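Local coordinates for protein sarcosine oxidase (Pyrococcus horikoshii, PDB 1Y56) that probably oxidises L-proline as the flavin-dependent beta subunit of an L-proline dehydrogenase, with bound FAD and FMN, at residues V63-W71 with F338-M347; T311-E322 with Y364-R375. One frame throughout, in Å; residues are numbered along the deposited sequence.

Overall arrangement
From the N terminus, strands 8-11 and 31-34 begin the Rossmann-type sheet, and helix 58-78 then supplies the first half of contact 1. The intervening chain builds the eight-stranded mixed sheet and adds strands 165-167 and 196-199 to the first one, which strands 317-318, 320-321 and 327-331 complete. Segment 311-322 opens contact 2; helix 337-354 then returns to helix 58-78 and closes contact 1 over 266 residues, and 364-375, the last modelled residues, closes the much shorter loop of contact 2. The two closures cross. Contact 1 joins two helices beside the flavin, whereas contact 2 fastens the C-terminal tail to the edge of the FAD-binding domain. Met340 packs on Pro316 and Tyr364.

Contact 1 (V63-W71 with F338-M347); sequences VMKRSVELW and FMMAPAVGEM. With FAD (flavin-adenine dinucleotide), chain I.
Helices 63-71 and 338-347 cross almost perpendicularly, at 94°, their axes approaching to 7.6 Å where Ser67 faces Ala343. Ser67 is a knob among Met339, Met340, Pro342 and Ala343, and its OG gives a hydrogen bond of 2.8 Å to Met339 O in the carbonyl plane. Trp71 NE1 donates to the same oxygen at 3.0 Å, nearly straight (169°), so two donors grip a carbonyl that the kink at Pro342 and Ala343 leaves without its helical bond; Ala343 N turns instead, weakly, to Ser67 OG. Pro342 CG lies over the indole face in a CH-pi contact, 3.6 Å from the centroid of the Trp71 five-membered ring. Helix 337-354 brings its N-terminal turn to the flavin, as in other Rossmann-type FAD-dependent oxidoreductases: Met339 N donates to FAD O2 at 2.7 Å. The Phe338 ring, beside this oxygen, meets the outer rim of Trp71 obliquely. With CG anti to the backbone N (chi1 178°), a bend at chi2 brings the Arg66 guanidinium side-on to Glu346, the groups nearly coplanar: NE to OE2 at 3.1 Å and NH2 to OE1 at 2.8 Å, both on syn lone pairs. Arg66 NH1 turns to Glu69, and Leu70 CD2 lies against one guanidinium face.

Contact 2 (T311-E322 with Y364-R375); sequences TPDSNPAIGRIE and YDPYRFERGELR
Tyr364 O accepts from Ile318 N at 2.8 Å, in the carbonyl plane, where the C-terminal tail meets the edge of the Rossmann-type FAD-binding domain; strands 317-318 and 320-321 there pair with strand 327-331. The Tyr364 ring lies alongside Pro316 and Ile318, CD2 against Pro316 CG, and its hydroxyl bonds to Asn60. Pro366 sets CG on the backbone of Gly319 and CB against Ile321 CD1. Tyr367 reaches out to Glu322, whose N points straight at the phenol OH (2.8 Å, 176°); that OH also bonds to Glu323. In Arg368, CG sits between the backbone N and the carbonyl carbon (chi1 72°) and the chain then runs extended to NE, reaching Asp313 side-on: NE to OD1 at 2.7 Å and NH2 to OD2 at 3.1 Å, with the two groups nearly coplanar. Its NH2 also reaches Pro316 O at 2.8 Å from above the carbonyl plane, while NH1 donates to Asp365 O. A leucine in its place would probably leave the Asp313 carboxylate without this charged partner and the carbonyls of Pro316 and Asp365 without the guanidinium donors. Phe369 lays its ring rim by the guanidinium face and meets Thr311 CB and Pro312 CD. Leu374 rests on Pro312 CB. Asp313 OD1, already held by Arg368, takes on its anti side a second bond, from Arg375 N at 3.0 Å.

Contact 1 (V63-W71 with F338-M347)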
loop_
_atom_site.group_PDB
_atom_site.type_symbol
_atom_site.label_atom_id
_atom_site.label_comp_id
_atom_site.label_asym_id
_atom_site.label_seq_id
_atom_site.Cartn_x
_atom_site.Cartn_y
_atom_site.Cartn_z
ATOM N N VAL B 63 54.828 34.115 -1.282
ATOM C CA VAL B 63 53.386 34.209 -1.113
ATOM C C VAL B 63 52.953 33.950 0.346
ATOM O O VAL B 63 52.150 34.695 0.905
ATOM C CB VAL B 63 52.658 33.261 -2.085
ATOM C CG1 VAL B 63 51.167 33.213 -1.799
ATOM C CG2 VAL B 63 52.904 33.689 -3.516
ATOM N N MET B 64 53.499 32.907 0.962
ATOM C CA MET B 64 53.160 32.590 2.344
ATOM C C MET B 64 53.729 33.577 3.372
ATOM O O MET B 64 53.079 33.870 4.386
ATOM C CB MET B 64 53.530 31.144 2.687
ATOM C CG MET B 64 52.525 30.137 2.134
ATOM S SD MET B 64 50.785 30.667 2.287
ATOM C CE MET B 64 50.620 30.744 4.079
ATOM N N LYS B 65 54.933 34.088 3.108
ATOM C CA LYS B 65 55.487 35.166 3.913
ATOM C C LYS B 65 54.500 36.328 3.884
ATOM O O LYS B 65 54.089 36.845 4.925
ATOM C CB LYS B 65 56.844 35.624 3.375
ATOM C CG LYS B 65 57.604 36.529 4.344
ATOM C CD LYS B 65 58.313 37.700 3.652
ATOM C CE LYS B 65 59.636 38.069 4.363
ATOM N NZ LYS B 65 59.566 38.314 5.844
ATOM N N ARG B 66 54.098 36.721 2.686
ATOM C CA ARG B 66 53.136 37.784 2.568
ATOM C C ARG B 66 51.840 37.392 3.267
ATOM O O ARG B 66 51.293 38.160 4.060
ATOM C CB ARG B 66 52.887 38.102 1.102
ATOM C CG ARG B 66 51.865 39.178 0.888
ATOM C CD ARG B 66 52.321 40.434 1.525
ATOM N NE ARG B 66 51.287 41.442 1.422
ATOM C CZ ARG B 66 51.070 42.379 2.334
ATOM N NH1 ARG B 66 51.819 42.429 3.432
ATOM N NH2 ARG B 66 50.100 43.253 2.149
ATOM N N SER B 67 51.365 36.183 2.978
ATOM C CA SER B 67 50.102 35.711 3.519
ATOM C C SER B 67 50.087 35.855 5.037
ATOM O O SER B 67 49.143 36.437 5.594
ATOM C CB SER B 67 49.834 34.270 3.105
ATOM O OG SER B 67 48.444 34.058 2.961
ATOM N N VAL B 68 51.144 35.367 5.691
ATOM C CA VAL B 68 51.274 35.480 7.144
ATOM C C VAL B 68 51.222 36.938 7.641
ATOM O O VAL B 68 50.649 37.217 8.703
ATOM C CB VAL B 68 52.512 34.729 7.665
ATOM C CG1 VAL B 68 52.712 34.959 9.150
ATOM C CG2 VAL B 68 52.339 33.243 7.408
ATOM N N GLU B 69 51.781 37.871 6.875
ATOM C CA GLU B 69 51.668 39.281 7.241
ATOM C C GLU B 69 50.200 39.684 7.251
ATOM O O GLU B 69 49.741 40.383 8.160
ATOM C CB GLU B 69 52.493 40.174 6.313
ATOM C CG GLU B 69 53.997 40.090 6.570
ATOM C CD GLU B 69 54.868 40.451 5.359
ATOM O OE1 GLU B 69 56.043 40.007 5.357
ATOM O OE2 GLU B 69 54.403 41.164 4.425
ATOM N N LEU B 70 49.448 39.211 6.262
ATOM C CA LEU B 70 48.026 39.541 6.195
ATOM C C LEU B 70 47.213 38.851 7.297
ATOM O O LEU B 70 46.250 39.415 7.822
ATOM C CB LEU B 70 47.459 39.255 4.801
ATOM C CG LEU B 70 48.033 40.082 3.648
ATOM C CD1 LEU B 70 47.566 39.516 2.329
ATOM C CD2 LEU B 70 47.643 41.537 3.763
ATOM N N TRP B 71 47.613 37.637 7.660
ATOM C CA TRP B 71 47.015 36.965 8.813
ATOM C C TRP B 71 47.220 37.761 10.109
ATOM O O TRP B 71 46.274 37.960 10.855
ATOM C CB TRP B 71 47.540 35.531 8.963
ATOM C CG TRP B 71 46.942 34.560 7.983
ATOM C CD1 TRP B 71 47.599 33.872 7.000
ATOM C CD2 TRP B 71 45.567 34.174 7.891
ATOM N NE1 TRP B 71 46.720 33.080 6.307
ATOM C CE2 TRP B 71 45.466 33.243 6.833
ATOM C CE3 TRP B 71 44.412 34.516 8.608
ATOM C CZ2 TRP B 71 44.252 32.647 6.471
ATOM C CZ3 TRP B 71 43.203 33.930 8.244
ATOM C CH2 TRP B 71 43.134 33.009 7.180
ATOM N N PHE B 338 43.825 27.084 2.431
ATOM C CA PHE B 338 43.329 27.966 3.496
ATOM C C PHE B 338 44.382 29.006 3.895
ATOM O O PHE B 338 44.100 30.203 3.895
ATOM C CB PHE B 338 42.848 27.160 4.705
ATOM C CG PHE B 338 42.776 27.947 5.977
ATOM C CD1 PHE B 338 43.652 27.677 7.025
ATOM C CD2 PHE B 338 41.827 28.948 6.147
ATOM C CE1 PHE B 338 43.587 28.404 8.231
ATOM C CE2 PHE B 338 41.755 29.686 7.348
ATOM C CZ PHE B 338 42.632 29.411 8.385
ATOM N N MET B 339 45.592 28.538 4.201
ATOM C CA MET B 339 46.707 29.409 4.546
ATOM C C MET B 339 47.036 30.442 3.460
ATOM O O MET B 339 47.409 31.572 3.767
ATOM C CB MET B 339 47.935 28.582 4.907
ATOM C CG MET B 339 48.452 27.662 3.826
ATOM S SD MET B 339 49.848 26.681 4.437
ATOM C CE MET B 339 49.078 25.178 5.060
ATOM N N MET B 340 46.869 30.068 2.197
ATOM C CA MET B 340 47.212 30.972 1.095
ATOM C C MET B 340 46.210 32.110 0.893
ATOM O O MET B 340 46.557 33.163 0.348
ATOM C CB MET B 340 47.340 30.190 -0.209
ATOM C CG MET B 340 48.643 29.455 -0.374
ATOM S SD MET B 340 48.724 28.531 -1.917
ATOM C CE MET B 340 48.702 29.858 -3.126
ATOM N N ALA B 341 44.974 31.885 1.330
ATOM C CA ALA B 341 43.833 32.690 0.913
ATOM C C ALA B 341 44.032 34.203 0.961
ATOM O O ALA B 341 43.806 34.865 -0.048
ATOM C CB ALA B 341 42.574 32.273 1.670
ATOM N N PRO B 342 44.458 34.761 2.118
ATOM C CA PRO B 342 44.664 36.202 2.220
ATOM C C PRO B 342 45.569 36.741 1.127
ATOM O O PRO B 342 45.278 37.795 0.549
ATOM C CB PRO B 342 45.363 36.342 3.565
ATOM C CG PRO B 342 44.815 35.253 4.346
ATOM C CD PRO B 342 44.781 34.109 3.400
ATOM N N ALA B 343 46.650 36.022 0.845
ATOM C CA ALA B 343 47.548 36.407 -0.227
ATOM C C ALA B 343 46.942 36.235 -1.618
ATOM O O ALA B 343 47.102 37.121 -2.462
ATOM C CB ALA B 343 48.870 35.684 -0.113
ATOM N N VAL B 344 46.244 35.127 -1.881
ATOM C CA VAL B 344 45.664 34.978 -3.226
ATOM C C VAL B 344 44.565 36.019 -3.459
ATOM O O VAL B 344 44.342 36.454 -4.599
ATOM C CB VAL B 344 45.189 33.538 -3.601
ATOM C CG1 VAL B 344 46.059 32.488 -2.949
ATOM C CG2 VAL B 344 43.728 33.320 -3.279
ATOM N N GLY B 345 43.899 36.423 -2.374
ATOM C CA GLY B 345 42.913 37.492 -2.436
ATOM C C GLY B 345 43.599 38.714 -3.011
ATOM O O GLY B 345 43.184 39.247 -4.049
ATOM N N GLU B 346 44.678 39.124 -2.347
ATOM C CA GLU B 346 45.514 40.227 -2.807
ATOM C C GLU B 346 45.945 40.075 -4.275
ATOM O O GLU B 346 45.754 40.997 -5.064
ATOM C CB GLU B 346 46.734 40.367 -1.897
ATOM C CG GLU B 346 47.426 41.720 -1.950
ATOM C CD GLU B 346 48.577 41.814 -0.952
ATOM O OE1 GLU B 346 48.372 42.446 0.120
ATOM O OE2 GLU B 346 49.668 41.243 -1.232
ATOM N N MET B 347 46.506 38.922 -4.641
ATOM C CA MET B 347 46.938 38.675 -6.023
ATOM C C MET B 347 45.816 38.821 -7.057
ATOM O O MET B 347 45.975 39.535 -8.042
ATOM C CB MET B 347 47.538 37.278 -6.158
ATOM C CG MET B 347 48.964 37.147 -5.709
ATOM S SD MET B 347 49.357 35.401 -5.524
ATOM C CE MET B 347 51.077 35.412 -5.956
HETATM P PA FAD I . 35.955 25.688 -0.676
HETATM O O1A FAD I . 35.483 24.311 -1.033
HETATM O O2A FAD I . 36.104 26.040 0.782
HETATM O O5B FAD I . 35.021 26.755 -1.425
HETATM C C5B FAD I . 34.435 26.465 -2.683
HETATM C C4B FAD I . 32.966 26.825 -2.569
HETATM O O4B FAD I . 32.400 26.897 -3.873
HETATM C C3B FAD I . 32.156 25.790 -1.791
HETATM O O3B FAD I . 31.650 26.379 -0.582
HETATM C C2B FAD I . 31.042 25.385 -2.741
HETATM O O2B FAD I . 29.749 25.388 -2.157
HETATM C C1B FAD I . 31.048 26.478 -3.774
HETATM N N9A FAD I . 30.498 26.015 -5.066
HETATM C C8A FAD I . 30.789 24.883 -5.735
HETATM N N7A FAD I . 30.035 24.849 -6.859
HETATM C C5A FAD I . 29.278 25.964 -6.881
HETATM C C6A FAD I . 28.340 26.480 -7.769
HETATM N N6A FAD I . 28.025 25.809 -8.906
HETATM N N1A FAD I . 27.748 27.657 -7.492
HETATM C C2A FAD I . 28.047 28.345 -6.369
HETATM N N3A FAD I . 28.949 27.876 -5.493
HETATM C C4A FAD I . 29.576 26.694 -5.741
HETATM N N1 FAD I . 44.418 24.086 4.065
HETATM C C2 FAD I . 45.323 24.772 4.788
HETATM O O2 FAD I . 45.806 25.812 4.305
HETATM N N3 FAD I . 45.724 24.374 6.011
HETATM C C4 FAD I . 45.239 23.263 6.598
HETATM O O4 FAD I . 45.618 22.914 7.741
HETATM C C4X FAD I . 44.309 22.490 5.913
HETATM N N5 FAD I . 43.775 21.355 6.431
HETATM C C5X FAD I . 42.860 20.638 5.727
HETATM C C6 FAD I . 42.331 19.474 6.298
HETATM C C7 FAD I . 41.381 18.715 5.607
HETATM C C7M FAD I . 40.821 17.459 6.237
HETATM C C8 FAD I . 40.967 19.131 4.333
HETATM C C8M FAD I . 39.968 18.368 3.554
HETATM C C9 FAD I . 41.492 20.289 3.761
HETATM C C9A FAD I . 42.435 21.056 4.447
HETATM N N10 FAD I . 42.926 22.173 3.870
HETATM C C10 FAD I . 43.886 22.952 4.560
HETATM C "C1'" FAD I . 42.487 22.561 2.534
HETATM C "C2'" FAD I . 41.588 23.767 2.594
HETATM O "O2'" FAD I . 40.374 23.361 3.211
HETATM C "C3'" FAD I . 41.289 24.205 1.179
HETATM O "O3'" FAD I . 42.519 24.433 0.480
HETATM C "C4'" FAD I . 40.462 25.477 1.200
HETATM O "O4'" FAD I . 39.236 25.292 1.931
HETATM C "C5'" FAD I . 40.133 25.922 -0.213
HETATM O "O5'" FAD I . 39.183 26.968 -0.062
HETATM P P FAD I . 38.233 27.312 -1.285
HETATM O O1P FAD I . 39.097 27.354 -2.518
HETATM O O2P FAD I . 37.404 28.493 -0.866
HETATM O O3P FAD I . 37.370 25.954 -1.386
#

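Contact 2 (T311-E322 with Y364-R375)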
loop_
_atom_site.group_PDB
_atom_site.type_symbol
_atom_site.label_atom_id
_atom_site.label_comp_id
_atom_site.label_asym_id
_atom_site.label_seq_id
_atom_site.Cartn_x
_atom_site.Cartn_y
_atom_site.Cartn_z
ATOM N N THR B 311 45.939 19.266 -8.089
ATOM C CA THR B 311 46.519 19.342 -9.430
ATOM C C THR B 311 47.736 18.420 -9.509
ATOM O O THR B 311 48.255 17.991 -8.471
ATOM C CB THR B 311 46.971 20.760 -9.787
ATOM O OG1 THR B 311 47.962 21.196 -8.848
ATOM C CG2 THR B 311 45.792 21.723 -9.803
ATOM N N PRO B 312 48.205 18.115 -10.733
ATOM C CA PRO B 312 49.347 17.222 -10.923
ATOM C C PRO B 312 50.633 17.663 -10.231
ATOM O O PRO B 312 51.490 16.822 -9.949
ATOM C CB PRO B 312 49.546 17.226 -12.434
ATOM C CG PRO B 312 48.230 17.574 -12.974
ATOM C CD PRO B 312 47.665 18.566 -12.023
ATOM N N ASP B 313 50.776 18.959 -9.966
ATOM C CA ASP B 313 51.959 19.449 -9.267
ATOM C C ASP B 313 51.625 20.072 -7.913
ATOM O O ASP B 313 52.396 20.867 -7.390
ATOM C CB ASP B 313 52.769 20.414 -10.141
ATOM C CG ASP B 313 52.005 21.682 -10.494
ATOM O OD1 ASP B 313 52.493 22.444 -11.365
ATOM O OD2 ASP B 313 50.923 21.929 -9.917
ATOM N N SER B 314 50.474 19.720 -7.347
ATOM C CA SER B 314 50.079 20.232 -6.028
ATOM C C SER B 314 50.134 21.754 -5.851
ATOM O O SER B 314 50.260 22.230 -4.729
ATOM C CB SER B 314 50.892 19.561 -4.922
ATOM O OG SER B 314 50.461 18.224 -4.742
ATOM N N ASN B 315 50.039 22.501 -6.948
ATOM C CA ASN B 315 49.941 23.955 -6.911
ATOM C C ASN B 315 48.637 24.410 -7.542
ATOM O O ASN B 315 48.153 23.782 -8.477
ATOM C CB ASN B 315 51.107 24.601 -7.654
ATOM C CG ASN B 315 52.378 24.628 -6.833
ATOM O OD1 ASN B 315 52.596 25.537 -6.031
ATOM N ND2 ASN B 315 53.237 23.644 -7.046
ATOM N N PRO B 316 48.047 25.503 -7.035
ATOM C CA PRO B 316 46.801 25.965 -7.628
ATOM C C PRO B 316 46.946 26.493 -9.048
ATOM O O PRO B 316 48.056 26.661 -9.541
ATOM C CB PRO B 316 46.384 27.094 -6.695
ATOM C CG PRO B 316 47.645 27.540 -6.056
ATOM C CD PRO B 316 48.446 26.334 -5.885
ATOM N N ALA B 317 45.804 26.713 -9.692
ATOM C CA ALA B 317 45.722 27.457 -10.940
ATOM C C ALA B 317 45.086 28.794 -10.622
ATOM O O ALA B 317 43.891 28.873 -10.301
ATOM C CB ALA B 317 44.897 26.720 -11.954
ATOM N N ILE B 318 45.906 29.838 -10.680
ATOM C CA ILE B 318 45.486 31.181 -10.356
ATOM C C ILE B 318 45.932 32.048 -11.503
ATOM O O ILE B 318 47.127 32.235 -11.723
ATOM C CB ILE B 318 46.109 31.659 -9.033
ATOM C CG1 ILE B 318 45.730 30.692 -7.896
ATOM C CG2 ILE B 318 45.680 33.091 -8.727
ATOM C CD1 ILE B 318 46.553 30.849 -6.629
ATOM N N GLY B 319 44.965 32.548 -12.259
ATOM C CA GLY B 319 45.264 33.435 -13.376
ATOM C C GLY B 319 44.070 33.849 -14.219
ATOM O O GLY B 319 42.937 33.415 -13.978
ATOM N N ARG B 320 44.334 34.718 -15.193
ATOM C CA ARG B 320 43.344 35.098 -16.196
ATOM C C ARG B 320 43.293 34.034 -17.284
ATOM O O ARG B 320 44.333 33.581 -17.774
ATOM C CB ARG B 320 43.691 36.458 -16.816
ATOM C CG ARG B 320 42.871 36.818 -18.050
ATOM C CD ARG B 320 41.472 37.382 -17.726
ATOM N NE ARG B 320 40.569 37.304 -18.877
ATOM C CZ ARG B 320 40.637 38.088 -19.954
ATOM N NH1 ARG B 320 39.784 37.934 -20.958
ATOM N NH2 ARG B 320 41.567 39.026 -20.043
ATOM N N ILE B 321 42.085 33.624 -17.644
ATOM C CA ILE B 321 41.891 32.822 -18.831
ATOM C C ILE B 321 41.542 33.797 -19.941
ATOM O O ILE B 321 40.557 34.543 -19.856
ATOM C CB ILE B 321 40.796 31.776 -18.636
ATOM C CG1 ILE B 321 41.141 30.861 -17.447
ATOM C CG2 ILE B 321 40.543 31.006 -19.942
ATOM C CD1 ILE B 321 42.432 30.067 -17.590
ATOM N N GLU B 322 42.372 33.782 -20.978
ATOM C CA GLU B 322 42.388 34.841 -21.985
ATOM C C GLU B 322 41.287 34.716 -23.048
ATOM O O GLU B 322 40.776 35.728 -23.552
ATOM C CB GLU B 322 43.768 34.889 -22.649
ATOM C CG GLU B 322 44.245 36.290 -22.984
ATOM C CD GLU B 322 44.740 37.070 -21.761
ATOM O OE1 GLU B 322 45.470 36.482 -20.929
ATOM O OE2 GLU B 322 44.410 38.275 -21.644
ATOM N N TYR B 364 51.710 29.980 -10.607
ATOM C CA TYR B 364 50.408 29.307 -10.569
ATOM C C TYR B 364 49.661 29.446 -11.894
ATOM O O TYR B 364 48.428 29.431 -11.927
ATOM C CB TYR B 364 49.555 29.851 -9.407
ATOM C CG TYR B 364 50.326 29.971 -8.109
ATOM C CD1 TYR B 364 50.695 31.219 -7.597
ATOM C CD2 TYR B 364 50.721 28.832 -7.409
ATOM C CE1 TYR B 364 51.420 31.321 -6.405
ATOM C CE2 TYR B 364 51.449 28.924 -6.222
ATOM C CZ TYR B 364 51.793 30.164 -5.727
ATOM O OH TYR B 364 52.515 30.226 -4.556
ATOM N N ASP B 365 50.422 29.571 -12.983
ATOM C CA ASP B 365 49.877 29.739 -14.327
ATOM C C ASP B 365 48.908 28.613 -14.701
ATOM O O ASP B 365 49.291 27.437 -14.747
ATOM C CB ASP B 365 51.014 29.829 -15.350
ATOM C CG ASP B 365 50.544 30.264 -16.737
ATOM O OD1 ASP B 365 51.406 30.356 -17.628
ATOM O OD2 ASP B 365 49.339 30.517 -16.958
ATOM N N PRO B 366 47.637 28.978 -14.945
ATOM C CA PRO B 366 46.594 28.105 -15.471
ATOM C C PRO B 366 47.015 27.357 -16.728
ATOM O O PRO B 366 46.550 26.245 -16.967
ATOM C CB PRO B 366 45.485 29.084 -15.830
ATOM C CG PRO B 366 45.646 30.184 -14.866
ATOM C CD PRO B 366 47.120 30.330 -14.661
ATOM N N TYR B 367 47.887 27.965 -17.522
ATOM C CA TYR B 367 48.304 27.362 -18.779
ATOM C C TYR B 367 49.464 26.369 -18.654
ATOM O O TYR B 367 49.811 25.685 -19.623
ATOM C CB TYR B 367 48.623 28.448 -19.809
ATOM C CG TYR B 367 47.413 29.264 -20.191
ATOM C CD1 TYR B 367 46.472 28.779 -21.108
ATOM C CD2 TYR B 367 47.200 30.517 -19.633
ATOM C CE1 TYR B 367 45.351 29.531 -21.461
ATOM C CE2 TYR B 367 46.089 31.277 -19.983
ATOM C CZ TYR B 367 45.166 30.783 -20.893
ATOM O OH TYR B 367 44.062 31.551 -21.215
ATOM N N ARG B 368 50.049 26.260 -17.470
ATOM C CA ARG B 368 51.254 25.450 -17.338
ATOM C C ARG B 368 51.062 23.994 -17.740
ATOM O O ARG B 368 52.000 23.360 -18.203
ATOM C CB ARG B 368 51.874 25.564 -15.934
ATOM C CG ARG B 368 51.139 24.873 -14.802
ATOM C CD ARG B 368 51.854 25.152 -13.490
ATOM N NE ARG B 368 51.173 24.602 -12.317
ATOM C CZ ARG B 368 50.145 25.179 -11.695
ATOM N NH1 ARG B 368 49.639 26.324 -12.137
ATOM N NH2 ARG B 368 49.613 24.603 -10.631
ATOM N N PHE B 369 49.846 23.480 -17.575
ATOM C CA PHE B 369 49.605 22.040 -17.674
ATOM C C PHE B 369 49.562 21.555 -19.112
ATOM O O PHE B 369 50.158 20.523 -19.433
ATOM C CB PHE B 369 48.323 21.640 -16.944
ATOM C CG PHE B 369 48.272 22.089 -15.519
ATOM C CD1 PHE B 369 49.067 21.483 -14.559
ATOM C CD2 PHE B 369 47.423 23.122 -15.137
ATOM C CE1 PHE B 369 49.027 21.899 -13.238
ATOM C CE2 PHE B 369 47.370 23.548 -13.813
ATOM C CZ PHE B 369 48.169 22.932 -12.861
ATOM N N GLU B 370 48.857 22.299 -19.963
ATOM C CA GLU B 370 48.821 21.993 -21.383
ATOM C C GLU B 370 50.193 22.243 -21.985
ATOM O O GLU B 370 50.673 21.433 -22.770
ATOM C CB GLU B 370 47.722 22.768 -22.119
ATOM C CG GLU B 370 48.041 24.208 -22.502
ATOM C CD GLU B 370 46.892 24.898 -23.243
ATOM O OE1 GLU B 370 47.030 26.101 -23.554
ATOM O OE2 GLU B 370 45.849 24.252 -23.514
ATOM N N ARG B 371 50.837 23.336 -21.586
ATOM C CA ARG B 371 52.208 23.613 -22.001
ATOM C C ARG B 371 53.216 22.555 -21.546
ATOM O O ARG B 371 54.379 22.622 -21.923
ATOM C CB ARG B 371 52.657 24.980 -21.488
ATOM C CG ARG B 371 52.768 26.058 -22.560
ATOM C CD ARG B 371 51.538 26.986 -22.645
ATOM N NE ARG B 371 51.461 28.021 -21.594
ATOM C CZ ARG B 371 52.439 28.391 -20.748
ATOM N NH1 ARG B 371 52.189 29.340 -19.851
ATOM N NH2 ARG B 371 53.655 27.840 -20.780
ATOM N N GLY B 372 52.781 21.601 -20.723
ATOM C CA GLY B 372 53.669 20.578 -20.155
ATOM C C GLY B 372 54.596 21.017 -19.021
ATOM O O GLY B 372 55.451 20.247 -18.593
ATOM N N GLU B 373 54.423 22.234 -18.507
ATOM C CA GLU B 373 55.344 22.787 -17.498
ATOM C C GLU B 373 54.881 22.666 -16.034
ATOM O O GLU B 373 54.375 23.628 -15.455
ATOM C CB GLU B 373 55.664 24.244 -17.824
ATOM C CG GLU B 373 56.245 24.440 -19.212
ATOM C CD GLU B 373 56.239 25.896 -19.647
ATOM O OE1 GLU B 373 57.102 26.259 -20.485
ATOM O OE2 GLU B 373 55.379 26.671 -19.147
ATOM N N LEU B 374 55.079 21.489 -15.444
ATOM C CA LEU B 374 54.746 21.258 -14.034
ATOM C C LEU B 374 55.843 21.782 -13.106
ATOM O O LEU B 374 57.034 21.698 -13.413
ATOM C CB LEU B 374 54.493 19.763 -13.750
ATOM C CG LEU B 374 53.395 18.959 -14.467
ATOM C CD1 LEU B 374 53.228 17.570 -13.838
ATOM C CD2 LEU B 374 52.063 19.695 -14.481
ATOM N N ARG B 375 55.432 22.302 -11.957
ATOM C CA ARG B 375 56.362 22.903 -11.005
ATOM C C ARG B 375 56.985 21.854 -10.088
ATOM O O ARG B 375 56.360 20.848 -9.782
ATOM C CB ARG B 375 55.644 23.987 -10.197
ATOM C CG ARG B 375 54.863 24.993 -11.045
ATOM C CD ARG B 375 55.799 25.875 -11.853
ATOM N NE ARG B 375 55.151 27.093 -12.343
ATOM C CZ ARG B 375 55.133 27.483 -13.617
ATOM N NH1 ARG B 375 54.523 28.614 -13.965
ATOM N NH2 ARG B 375 55.732 26.748 -14.547
#